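Local atomic coordinates of flagellar protein FlgA (Thermotoga maritima, PDB entry 3FRN), a protein that probably acts as a periplasmic chaperone that assists formation of the P-ring of the flagellar basal body. Residues R143-L148 with E166-F171; S189-K194 with A201-D206. All coordinates share one frame; numbering follows the deposited sequence.

Both contacts belong to the SAF region of FlgA and follow one another along the chain: contact 1 (143-148 with 166-171) closes before contact 2 (189-194 with 201-206) opens. Their centres lie about 16 Å apart. Contact 1 joins the end of the long strand 132-148 to strand 163-169; the long strand carries on from the HotDog-like region, where it pairs with 93-101 and 121-127, into the SAF region. Contact 2 is built round the small two-stranded pairing of 188-189 with 204-205. Leu148, at the end of strand 132-148, packs on Leu193 of the loop after strand 188-189, CD1 of Leu148 lying 3.6 Å from CB of Leu193, so the two pairings touch.

Contact 1: R143-L148 with E166-F171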
loop_
_atom_site.group_PDB
_atom_site.type_symbol
_atom_site.label_atom_id
_atom_site.label_comp_id
_atom_site.label_asym_id
_atom_site.label_seq_id
_atom_site.Cartn_x
_atom_site.Cartn_y
_atom_site.Cartn_z
ATOM N N ARG A 143 4.237 0.564 -5.155
ATOM C CA ARG A 143 5.120 -0.588 -5.355
ATOM C C ARG A 143 4.644 -1.433 -6.523
ATOM O O ARG A 143 3.506 -1.306 -6.958
ATOM C CB ARG A 143 5.166 -1.446 -4.088
ATOM C CG ARG A 143 6.568 -1.693 -3.545
ATOM C CD ARG A 143 7.053 -0.498 -2.736
ATOM N NE ARG A 143 8.471 -0.569 -2.391
ATOM C CZ ARG A 143 9.478 -0.277 -3.216
ATOM N NH1 ARG A 143 10.729 -0.373 -2.785
ATOM N NH2 ARG A 143 9.250 0.104 -4.467
ATOM N N ASN A 144 5.521 -2.292 -7.029
ATOM C CA ASN A 144 5.137 -3.255 -8.054
ATOM C C ASN A 144 4.490 -4.490 -7.444
ATOM O O ASN A 144 5.122 -5.222 -6.688
ATOM C CB ASN A 144 6.335 -3.646 -8.916
ATOM C CG ASN A 144 6.651 -2.606 -9.973
ATOM O OD1 ASN A 144 6.011 -2.555 -11.025
ATOM N ND2 ASN A 144 7.646 -1.772 -9.701
ATOM N N VAL A 145 3.217 -4.697 -7.764
ATOM C CA VAL A 145 2.464 -5.832 -7.239
ATOM C C VAL A 145 2.077 -6.825 -8.342
ATOM O O VAL A 145 2.121 -6.502 -9.526
ATOM C CB VAL A 145 1.199 -5.384 -6.461
ATOM C CG1 VAL A 145 1.575 -4.539 -5.248
ATOM C CG2 VAL A 145 0.251 -4.640 -7.370
ATOM N N VAL A 146 1.699 -8.032 -7.933
ATOM C CA VAL A 146 1.326 -9.098 -8.849
ATOM C C VAL A 146 -0.147 -8.974 -9.243
ATOM O O VAL A 146 -1.035 -8.999 -8.391
ATOM C CB VAL A 146 1.631 -10.487 -8.227
ATOM C CG1 VAL A 146 0.948 -11.598 -8.994
ATOM C CG2 VAL A 146 3.135 -10.725 -8.178
ATOM N N VAL A 147 -0.391 -8.832 -10.544
ATOM C CA VAL A 147 -1.737 -8.627 -11.078
ATOM C C VAL A 147 -2.046 -9.720 -12.106
ATOM O O VAL A 147 -1.163 -10.134 -12.858
ATOM C CB VAL A 147 -1.873 -7.203 -11.705
ATOM C CG1 VAL A 147 -3.145 -7.059 -12.537
ATOM C CG2 VAL A 147 -1.834 -6.132 -10.619
ATOM N N LEU A 148 -3.291 -10.189 -12.126
ATOM C CA LEU A 148 -3.717 -11.241 -13.059
ATOM C C LEU A 148 -3.727 -10.847 -14.539
ATOM O O LEU A 148 -4.281 -9.807 -14.917
ATOM C CB LEU A 148 -5.089 -11.787 -12.655
ATOM C CG LEU A 148 -5.098 -12.729 -11.443
ATOM C CD1 LEU A 148 -6.493 -13.261 -11.213
ATOM C CD2 LEU A 148 -4.123 -13.886 -11.624
ATOM N N GLU A 166 2.633 -5.047 -11.856
ATOM C CA GLU A 166 2.124 -3.691 -12.094
ATOM C C GLU A 166 2.366 -2.804 -10.881
ATOM O O GLU A 166 2.281 -3.272 -9.744
ATOM C CB GLU A 166 0.624 -3.718 -12.387
ATOM C CG GLU A 166 0.243 -4.246 -13.763
ATOM C CD GLU A 166 -1.208 -3.976 -14.104
ATOM O OE1 GLU A 166 -1.854 -3.187 -13.379
ATOM O OE2 GLU A 166 -1.705 -4.544 -15.099
ATOM N N LYS A 167 2.653 -1.526 -11.127
ATOM C CA LYS A 167 2.818 -0.533 -10.059
ATOM C C LYS A 167 1.460 -0.151 -9.458
ATOM O O LYS A 167 0.536 0.193 -10.193
ATOM C CB LYS A 167 3.535 0.714 -10.596
ATOM C CG LYS A 167 5.032 0.785 -10.284
ATOM C CD LYS A 167 5.333 1.859 -9.241
ATOM C CE LYS A 167 6.820 1.916 -8.865
ATOM N NZ LYS A 167 7.176 1.061 -7.680
ATOM N N ARG A 168 1.335 -0.231 -8.132
ATOM C CA ARG A 168 0.084 0.121 -7.441
ATOM C C ARG A 168 0.339 0.780 -6.081
ATOM O O ARG A 168 1.395 0.592 -5.479
ATOM C CB ARG A 168 -0.785 -1.127 -7.220
ATOM C CG ARG A 168 -1.483 -1.702 -8.448
ATOM C CD ARG A 168 -2.770 -0.960 -8.807
ATOM N NE ARG A 168 -3.789 -1.867 -9.344
ATOM C CZ ARG A 168 -3.816 -2.324 -10.593
ATOM N NH1 ARG A 168 -4.783 -3.148 -10.977
ATOM N NH2 ARG A 168 -2.879 -1.962 -11.461
ATOM N N ASN A 169 -0.641 1.541 -5.596
ATOM C CA ASN A 169 -0.610 2.063 -4.233
ATOM C C ASN A 169 -1.047 0.983 -3.250
ATOM O O ASN A 169 -2.224 0.623 -3.184
ATOM C CB ASN A 169 -1.496 3.312 -4.097
ATOM C CG ASN A 169 -1.364 4.006 -2.733
ATOM O OD1 ASN A 169 -0.596 3.588 -1.851
ATOM N ND2 ASN A 169 -2.123 5.081 -2.561
ATOM N N VAL A 170 -0.081 0.487 -2.485
ATOM C CA VAL A 170 -0.293 -0.569 -1.501
ATOM C C VAL A 170 -1.248 -0.123 -0.394
ATOM O O VAL A 170 -1.894 -0.948 0.236
ATOM C CB VAL A 170 1.067 -1.057 -0.913
ATOM C CG1 VAL A 170 0.874 -2.143 0.157
ATOM C CG2 VAL A 170 1.980 -1.557 -2.035
ATOM N N PHE A 171 -1.363 1.185 -0.183
ATOM C CA PHE A 171 -2.257 1.703 0.854
ATOM C C PHE A 171 -3.707 1.810 0.382
ATOM O O PHE A 171 -4.584 2.207 1.149
ATOM C CB PHE A 171 -1.771 3.059 1.372
ATOM C CG PHE A 171 -0.517 2.991 2.201
ATOM C CD1 PHE A 171 -0.045 1.779 2.696
ATOM C CD2 PHE A 171 0.173 4.149 2.514
ATOM C CE1 PHE A 171 1.107 1.724 3.458
ATOM C CE2 PHE A 171 1.318 4.103 3.279
ATOM C CZ PHE A 171 1.787 2.890 3.753
#
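With CG1 of Val145 anti to the carbonyl carbon (chi1 -62°), its other methyl, CG2, falls between the backbone N and the carbonyl carbon, where it meets the aliphatic part of Arg168 at about a right angle, 3.6 Å from CG. The Arg168 chain bends at chi2 (-81°) and again at chi3, and its guanidinium comes to lie with one face over CG2 of Val147, the methyl being offset toward the rim. Within strand 163-169, Arg168 NH2 forms a salt bridge with OE1 of Glu166, modelled so short that its exact geometry is doubtful. The extended Glu166 side chain crosses Val147 at about a right angle, OE2 being 3.9 Å from CG1 of Val147. Arg164 is a second partner of this carboxylate.

Antiparallel pairing in the SAF region carries these side chains. Arg143 and Arg168 form one hydrogen-bonded pair, with Arg168 N 2.7 Å from Arg143 O, and Val145 with Glu166 forms the other, with Val145 N 2.6 Å from Glu166 O. Between them the non-hydrogen-bonded pair Asn144-Lys167 brings the CA atoms to 4.1 Å. On this face the Asn144 amide packs against the lysine chain, its CG 3.8 Å from CG of Lys167. The ammonium lies in the plane of the Arg143 guanidinium at its edge, NZ 3.9 Å from NH2, two like charges on exposed residues that solvent probably screens. CG2 of Val170 touches CB of Arg143.

Pro177 packs on Val145 and Val198 on Arg168, while the backbone of Val146 bonds to Phe178 and Leu199, so loops flank the place where strand 163-169 pairs with the end of strand 132-148.

Contact 2: S189-K194 with A201-D206; sequences SRRYLK and ADMVKD
Arg190 lays its side chain across Lys205 at about a right angle, beside a minimal antiparallel beta pairing in the SAF region that joins strands 188-189 and 204-205. Ser189 and Val204 are its non-hydrogen-bonded pair, with CA atoms 4.5 Å apart. Next to it, Arg190 N donates to Met203 O over 2.7 Å, at an N-H...O angle of 166°, and binds the loop to the end of the 3-10 turn 201-203.

The Arg190 chain starts over that same carbonyl, CB 3.3 Å from Met203 O, and then bends at chi3 (95°) to turn the guanidinium toward the second strand. There CD of Lys205 lies over one face, NH2 is 3.5 Å from Lys205 CB, and Val204 O sits in the guanidinium plane at its edge. The contact with lysine is therefore made by its aliphatic part.

Arg191 approaches the turn from its own part of the loop. Its guanidinium, also brought round by a bend at chi3, presents an edge to Asp202 O, which lies in its plane 3.1 Å from NH1. In the conformer given, Asp202 OD1 hydrogen-bonds to Thr200 OG1.

Further along the loop, Leu193 and Met203 meet at a slant, the thioether passing beside both leucine methyls, with SD 3.9 Å from CD2 of Leu193. Ile152 joins from a neighbouring loop, bonding to the backbone of Leu193 and touching Ser189. The bend of the loop is held from within by the Ser189 hydroxyl, whose OG donates to a lone pair of Arg191 O, in the carbonyl plane, at 2.6 Å.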
loop_
_atom_site.group_PDB
_atom_site.type_symbol
_atom_site.label_atom_id
_atom_site.label_comp_id
_atom_site.label_asym_id
_atom_site.label_seq_id
_atom_site.Cartn_x
_atom_site.Cartn_y
_atom_site.Cartn_z
ATOM N N SER A 189 -5.556 -20.977 -6.094
ATOM C CA SER A 189 -6.605 -19.977 -5.949
ATOM C C SER A 189 -7.778 -20.474 -5.100
ATOM O O SER A 189 -8.291 -21.570 -5.311
ATOM C CB SER A 189 -7.128 -19.569 -7.319
ATOM O OG SER A 189 -8.065 -18.512 -7.194
ATOM N N ARG A 190 -8.210 -19.653 -4.148
ATOM C CA ARG A 190 -9.376 -19.987 -3.339
ATOM C C ARG A 190 -10.645 -19.509 -4.033
ATOM O O ARG A 190 -11.755 -19.817 -3.595
ATOM C CB ARG A 190 -9.273 -19.368 -1.939
ATOM C CG ARG A 190 -8.075 -19.841 -1.113
ATOM C CD ARG A 190 -7.953 -19.070 0.192
ATOM N NE ARG A 190 -8.595 -19.773 1.296
ATOM C CZ ARG A 190 -7.945 -20.287 2.338
ATOM N NH1 ARG A 190 -8.616 -20.917 3.292
ATOM N NH2 ARG A 190 -6.628 -20.166 2.437
ATOM N N ARG A 191 -10.486 -18.742 -5.108
ATOM C CA ARG A 191 -11.645 -18.155 -5.785
ATOM C C ARG A 191 -11.556 -17.995 -7.305
ATOM O O ARG A 191 -10.487 -18.137 -7.918
ATOM C CB ARG A 191 -12.072 -16.825 -5.134
ATOM C CG ARG A 191 -10.971 -15.992 -4.523
ATOM C CD ARG A 191 -11.569 -14.937 -3.606
ATOM N NE ARG A 191 -12.439 -15.543 -2.598
ATOM C CZ ARG A 191 -12.041 -15.913 -1.382
ATOM N NH1 ARG A 191 -10.781 -15.736 -0.998
ATOM N NH2 ARG A 191 -12.909 -16.462 -0.542
ATOM N N TYR A 192 -12.715 -17.714 -7.895
ATOM C CA TYR A 192 -12.782 -17.271 -9.268
ATOM C C TYR A 192 -12.474 -15.776 -9.322
ATOM O O TYR A 192 -13.233 -14.946 -8.810
ATOM C CB TYR A 192 -14.156 -17.572 -9.871
ATOM C CG TYR A 192 -14.362 -16.970 -11.244
ATOM C CD1 TYR A 192 -15.094 -15.796 -11.408
ATOM C CD2 TYR A 192 -13.823 -17.572 -12.378
ATOM C CE1 TYR A 192 -15.287 -15.239 -12.663
ATOM C CE2 TYR A 192 -14.005 -17.021 -13.639
ATOM C CZ TYR A 192 -14.740 -15.856 -13.773
ATOM O OH TYR A 192 -14.931 -15.307 -15.020
ATOM N N LEU A 193 -11.353 -15.445 -9.946
ATOM C CA LEU A 193 -10.918 -14.064 -10.080
ATOM C C LEU A 193 -10.853 -13.704 -11.559
ATOM O O LEU A 193 -10.592 -14.563 -12.401
ATOM C CB LEU A 193 -9.544 -13.886 -9.419
ATOM C CG LEU A 193 -9.382 -13.535 -7.934
ATOM C CD1 LEU A 193 -10.705 -13.424 -7.184
ATOM C CD2 LEU A 193 -8.438 -14.515 -7.242
ATOM N N LYS A 194 -11.118 -12.440 -11.873
ATOM C CA LYS A 194 -11.067 -11.970 -13.248
ATOM C C LYS A 194 -9.730 -11.288 -13.489
ATOM O O LYS A 194 -9.078 -10.859 -12.547
ATOM C CB LYS A 194 -12.223 -10.998 -13.531
ATOM C CG LYS A 194 -13.625 -11.622 -13.511
ATOM C CD LYS A 194 -14.077 -12.069 -14.893
ATOM C CE LYS A 194 -14.840 -10.976 -15.631
ATOM N NZ LYS A 194 -15.514 -11.491 -16.866
ATOM N N ALA A 201 -2.826 -12.151 -0.419
ATOM C CA ALA A 201 -2.617 -13.342 0.396
ATOM C C ALA A 201 -3.893 -14.122 0.736
ATOM O O ALA A 201 -3.893 -15.354 0.749
ATOM C CB ALA A 201 -1.866 -12.964 1.664
ATOM N N ASP A 202 -4.982 -13.396 0.963
ATOM C CA ASP A 202 -6.248 -13.991 1.396
ATOM C C ASP A 202 -7.019 -14.690 0.276
ATOM O O ASP A 202 -8.073 -15.275 0.516
ATOM C CB ASP A 202 -7.134 -12.925 2.048
ATOM C CG ASP A 202 -7.245 -11.662 1.209
ATOM O OD1 ASP A 202 -6.304 -10.835 1.234
ATOM O OD2 ASP A 202 -8.280 -11.493 0.534
ATOM N N MET A 203 -6.496 -14.637 -0.946
ATOM C CA MET A 203 -7.200 -15.207 -2.096
ATOM C C MET A 203 -6.615 -16.529 -2.550
ATOM O O MET A 203 -7.192 -17.231 -3.390
ATOM C CB MET A 203 -7.180 -14.219 -3.255
ATOM C CG MET A 203 -7.733 -12.868 -2.878
ATOM S SD MET A 203 -8.274 -11.920 -4.285
ATOM C CE MET A 203 -6.750 -11.583 -5.073
ATOM N N VAL A 204 -5.460 -16.861 -1.989
ATOM C CA VAL A 204 -4.714 -18.026 -2.411
ATOM C C VAL A 204 -4.381 -18.877 -1.198
ATOM O O VAL A 204 -4.462 -18.416 -0.062
ATOM C CB VAL A 204 -3.408 -17.628 -3.163
ATOM C CG1 VAL A 204 -3.720 -16.835 -4.421
ATOM C CG2 VAL A 204 -2.463 -16.849 -2.262
ATOM N N LYS A 205 -4.031 -20.133 -1.442
ATOM C CA LYS A 205 -3.531 -20.980 -0.376
ATOM C C LYS A 205 -2.371 -21.783 -0.896
ATOM O O LYS A 205 -2.224 -21.960 -2.105
ATOM C CB LYS A 205 -4.627 -21.891 0.187
ATOM C CG LYS A 205 -5.203 -22.900 -0.776
ATOM C CD LYS A 205 -6.209 -23.778 -0.065
ATOM C CE LYS A 205 -6.963 -24.645 -1.048
ATOM N NZ LYS A 205 -8.318 -24.987 -0.530
ATOM N N ASP A 206 -1.542 -22.256 0.024
ATOM C CA ASP A 206 -0.391 -23.070 -0.318
ATOM C C ASP A 206 -0.817 -24.432 -0.866
ATOM O O ASP A 206 -1.907 -24.915 -0.549
ATOM C CB ASP A 206 0.503 -23.225 0.912
ATOM C CG ASP A 206 1.264 -21.950 1.244
ATOM O OD1 ASP A 206 2.481 -21.897 0.959
ATOM O OD2 ASP A 206 0.651 -20.999 1.779
#